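Local coordinates for calcium uptake protein 2, mitochondrial (Homo sapiens, PDB 6LB7) that binds calcium through an EF-hand and, as a mitochondrial calcium uptake protein, is thought to regulate calcium entry through the mitochondrial uniporter, at residues 82-90 against 121-129. Residues are numbered along the deposited sequence; the frame is centred on the assembly and turned at random.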
loop_
_atom_site.group_PDB
_atom_site.type_symbol
_atom_site.label_atom_id
_atom_site.label_comp_id
_atom_site.label_asym_id
_atom_site.label_seq_id
_atom_site.Cartn_x
_atom_site.Cartn_y
_atom_site.Cartn_z
ATOM N N ILE B 82 2.399 30.503 2.419
ATOM C CA ILE B 82 2.108 29.078 2.505
ATOM C C ILE B 82 2.217 28.680 3.967
ATOM O O ILE B 82 3.262 28.893 4.597
ATOM C CB ILE B 82 3.067 28.237 1.646
ATOM C CG1 ILE B 82 2.981 28.625 0.162
ATOM C CG2 ILE B 82 2.801 26.746 1.863
ATOM C CD1 ILE B 82 4.081 27.969 -0.709
ATOM N N SER B 83 1.143 28.118 4.512
ATOM C CA SER B 83 1.114 27.762 5.924
ATOM C C SER B 83 1.759 26.398 6.131
ATOM O O SER B 83 2.002 25.650 5.179
ATOM C CB SER B 83 -0.324 27.731 6.441
ATOM O OG SER B 83 -1.003 26.608 5.894
ATOM N N TYR B 84 2.010 26.067 7.404
ATOM C CA TYR B 84 2.593 24.766 7.743
ATOM C C TYR B 84 1.722 23.620 7.235
ATOM O O TYR B 84 2.225 22.637 6.678
ATOM C CB TYR B 84 2.795 24.651 9.261
ATOM C CG TYR B 84 3.351 23.312 9.667
ATOM C CD1 TYR B 84 4.583 22.892 9.189
ATOM C CD2 TYR B 84 2.647 22.456 10.506
ATOM C CE1 TYR B 84 5.114 21.669 9.534
ATOM C CE2 TYR B 84 3.178 21.213 10.864
ATOM C CZ TYR B 84 4.416 20.832 10.370
ATOM O OH TYR B 84 4.985 19.613 10.689
ATOM N N THR B 85 0.409 23.730 7.440
ATOM C CA THR B 85 -0.552 22.757 6.921
ATOM C C THR B 85 -0.388 22.564 5.418
ATOM O O THR B 85 -0.330 21.434 4.909
ATOM C CB THR B 85 -1.977 23.240 7.228
ATOM O OG1 THR B 85 -2.203 23.228 8.648
ATOM C CG2 THR B 85 -3.008 22.374 6.531
ATOM N N GLU B 86 -0.312 23.673 4.692
ATOM C CA GLU B 86 -0.225 23.605 3.240
ATOM C C GLU B 86 1.128 23.054 2.786
ATOM O O GLU B 86 1.197 22.301 1.809
ATOM C CB GLU B 86 -0.495 24.997 2.674
ATOM C CG GLU B 86 -1.890 25.491 3.046
ATOM C CD GLU B 86 -2.134 26.929 2.622
ATOM O OE1 GLU B 86 -1.145 27.684 2.472
ATOM O OE2 GLU B 86 -3.318 27.304 2.447
ATOM N N TYR B 87 2.200 23.392 3.503
ATOM C CA TYR B 87 3.523 22.813 3.244
ATOM C C TYR B 87 3.490 21.282 3.322
ATOM O O TYR B 87 3.966 20.593 2.414
ATOM C CB TYR B 87 4.528 23.430 4.239
ATOM C CG TYR B 87 5.842 22.701 4.433
ATOM C CD1 TYR B 87 6.087 21.967 5.592
ATOM C CD2 TYR B 87 6.852 22.763 3.467
ATOM C CE1 TYR B 87 7.314 21.303 5.777
ATOM C CE2 TYR B 87 8.068 22.089 3.638
ATOM C CZ TYR B 87 8.289 21.370 4.790
ATOM O OH TYR B 87 9.488 20.724 4.967
ATOM N N LEU B 88 2.889 20.727 4.379
ATOM C CA LEU B 88 2.789 19.270 4.488
ATOM C C LEU B 88 1.945 18.676 3.365
ATOM O O LEU B 88 2.262 17.605 2.839
ATOM C CB LEU B 88 2.199 18.876 5.841
ATOM C CG LEU B 88 2.956 19.247 7.120
ATOM C CD1 LEU B 88 2.254 18.576 8.298
ATOM C CD2 LEU B 88 4.428 18.817 7.015
ATOM N N PHE B 89 0.857 19.350 2.996
ATOM C CA PHE B 89 0.022 18.865 1.904
ATOM C C PHE B 89 0.795 18.808 0.590
ATOM O O PHE B 89 0.744 17.804 -0.135
ATOM C CB PHE B 89 -1.216 19.750 1.766
ATOM C CG PHE B 89 -2.072 19.382 0.601
ATOM C CD1 PHE B 89 -2.140 20.205 -0.508
ATOM C CD2 PHE B 89 -2.770 18.185 0.598
ATOM C CE1 PHE B 89 -2.925 19.846 -1.590
ATOM C CE2 PHE B 89 -3.539 17.823 -0.478
ATOM C CZ PHE B 89 -3.616 18.654 -1.570
ATOM N N LEU B 90 1.513 19.888 0.263
ATOM C CA LEU B 90 2.310 19.923 -0.959
ATOM C C LEU B 90 3.399 18.856 -0.937
ATOM O O LEU B 90 3.679 18.226 -1.958
ATOM C CB LEU B 90 2.923 21.310 -1.136
ATOM C CG LEU B 90 1.943 22.470 -1.342
ATOM C CD1 LEU B 90 2.643 23.785 -1.146
ATOM C CD2 LEU B 90 1.276 22.423 -2.742
ATOM N N PHE B 121 -11.196 21.974 2.441
ATOM C CA PHE B 121 -9.743 22.115 2.501
ATOM C C PHE B 121 -9.303 22.479 3.906
ATOM O O PHE B 121 -8.220 22.085 4.347
ATOM C CB PHE B 121 -9.290 23.175 1.500
ATOM C CG PHE B 121 -7.819 23.164 1.206
ATOM C CD1 PHE B 121 -7.244 22.109 0.513
ATOM C CD2 PHE B 121 -7.013 24.230 1.600
ATOM C CE1 PHE B 121 -5.884 22.107 0.217
ATOM C CE2 PHE B 121 -5.648 24.236 1.313
ATOM C CZ PHE B 121 -5.087 23.176 0.616
ATOM N N PHE B 122 -10.154 23.205 4.636
ATOM C CA PHE B 122 -9.841 23.633 5.988
ATOM C C PHE B 122 -9.725 22.462 6.953
ATOM O O PHE B 122 -9.164 22.616 8.038
ATOM C CB PHE B 122 -10.913 24.626 6.469
ATOM C CG PHE B 122 -10.570 25.295 7.763
ATOM C CD1 PHE B 122 -9.624 26.309 7.800
ATOM C CD2 PHE B 122 -11.177 24.907 8.943
ATOM C CE1 PHE B 122 -9.289 26.934 8.989
ATOM C CE2 PHE B 122 -10.852 25.525 10.144
ATOM C CZ PHE B 122 -9.905 26.541 10.167
ATOM N N LYS B 123 -10.235 21.293 6.581
ATOM C CA LYS B 123 -10.066 20.118 7.422
ATOM C C LYS B 123 -8.593 19.807 7.677
ATOM O O LYS B 123 -8.244 19.319 8.759
ATOM C CB LYS B 123 -10.755 18.918 6.771
ATOM C CG LYS B 123 -10.701 17.636 7.604
ATOM C CD LYS B 123 -11.289 16.452 6.838
ATOM C CE LYS B 123 -10.400 16.051 5.658
ATOM N NZ LYS B 123 -11.121 15.244 4.614
ATOM N N LEU B 124 -7.715 20.066 6.699
ATOM C CA LEU B 124 -6.291 19.798 6.918
ATOM C C LEU B 124 -5.750 20.647 8.067
ATOM O O LEU B 124 -5.016 20.147 8.930
ATOM C CB LEU B 124 -5.498 20.053 5.630
ATOM C CG LEU B 124 -5.951 19.256 4.389
ATOM C CD1 LEU B 124 -5.142 19.616 3.149
ATOM C CD2 LEU B 124 -5.911 17.747 4.634
ATOM N N GLN B 125 -6.128 21.928 8.104
ATOM C CA GLN B 125 -5.704 22.807 9.194
ATOM C C GLN B 125 -6.254 22.328 10.530
ATOM O O GLN B 125 -5.539 22.325 11.543
ATOM C CB GLN B 125 -6.152 24.244 8.899
ATOM C CG GLN B 125 -5.856 25.247 10.014
ATOM C CD GLN B 125 -4.367 25.481 10.236
ATOM O OE1 GLN B 125 -3.717 26.185 9.459
ATOM N NE2 GLN B 125 -3.821 24.901 11.309
ATOM N N LYS B 126 -7.518 21.891 10.542
ATOM C CA LYS B 126 -8.086 21.378 11.785
ATOM C C LYS B 126 -7.365 20.119 12.252
ATOM O O LYS B 126 -7.141 19.939 13.453
ATOM C CB LYS B 126 -9.585 21.116 11.608
ATOM C CG LYS B 126 -10.393 22.373 11.452
ATOM C CD LYS B 126 -11.843 22.118 11.044
ATOM C CE LYS B 126 -12.623 23.343 10.926
ATOM N NZ LYS B 126 -13.995 23.208 11.420
ATOM N N ILE B 127 -6.922 19.255 11.336
ATOM C CA ILE B 127 -6.089 18.124 11.741
ATOM C C ILE B 127 -4.816 18.624 12.423
ATOM O O ILE B 127 -4.424 18.131 13.488
ATOM C CB ILE B 127 -5.776 17.223 10.531
ATOM C CG1 ILE B 127 -7.061 16.588 9.999
ATOM C CG2 ILE B 127 -4.763 16.148 10.904
ATOM C CD1 ILE B 127 -6.924 16.044 8.594
ATOM N N ILE B 128 -4.172 19.634 11.837
ATOM C CA ILE B 128 -2.922 20.140 12.395
ATOM C C ILE B 128 -3.166 20.813 13.744
ATOM O O ILE B 128 -2.375 20.657 14.681
ATOM C CB ILE B 128 -2.244 21.106 11.407
ATOM C CG1 ILE B 128 -1.863 20.390 10.100
ATOM C CG2 ILE B 128 -1.016 21.735 12.056
ATOM C CD1 ILE B 128 -0.807 19.356 10.260
ATOM N N SER B 129 -4.256 21.577 13.861
ATOM C CA SER B 129 -4.542 22.270 15.117
ATOM C C SER B 129 -4.827 21.286 16.243
ATOM O O SER B 129 -4.346 21.468 17.366
ATOM C CB SER B 129 -5.708 23.236 14.933
ATOM O OG SER B 129 -5.311 24.336 14.123
HETATM O O HOH W 1 -3.595 27.082 6.572
HETATM O O HOH W 2 -0.726 25.587 9.558
#
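Phe89 and Phe121 form the aromatic part of this contact, a T-shaped pair in which the edge of Phe121 meets a face of Phe89, with planes at 89° and centroids 5.7 Å apart. With CG anti to the backbone N (chi1 176°), the Phe89 ring turns toward Phe121. Leu124 packs its CD1 against the Phe89 ring, 3.8 Å from Phe89 CD2, while its CB meets the methyl CG2 of Thr85. Further along, Ile128 brings CG1 to 3.2 Å from Thr85 OG1 and CD1 against Leu88 CD1, and its CG2 reaches the edge of the Tyr84 ring.

Helix 118-129 is the exiting helix of an EF-hand whose loop, with Asp109 and Glu120 among its ligands, holds a calcium ion; its segment crosses that of helix 84-94 at 109°.

The polar part runs through water. Gln125 OE1 accepts from two waters: one, 3.0 Å away, also bonds Ser83 OG, and the other accepts from Thr85 N. Gln125 NE2 donates to Ser129 OG (3.2 Å), which probably limits rotation of the amide. A leucine in place of Gln125 would probably leave both waters without their shared acceptor and break the bridge to the helix start. There, Ser83 and Glu86 exemplify the capping box: Glu86 N donates to Ser83 OG, and Ser83 N to Glu86 OE1 (3.1 Å), while Glu86 OE2 is hydrogen-bonded to Thr156 OG1.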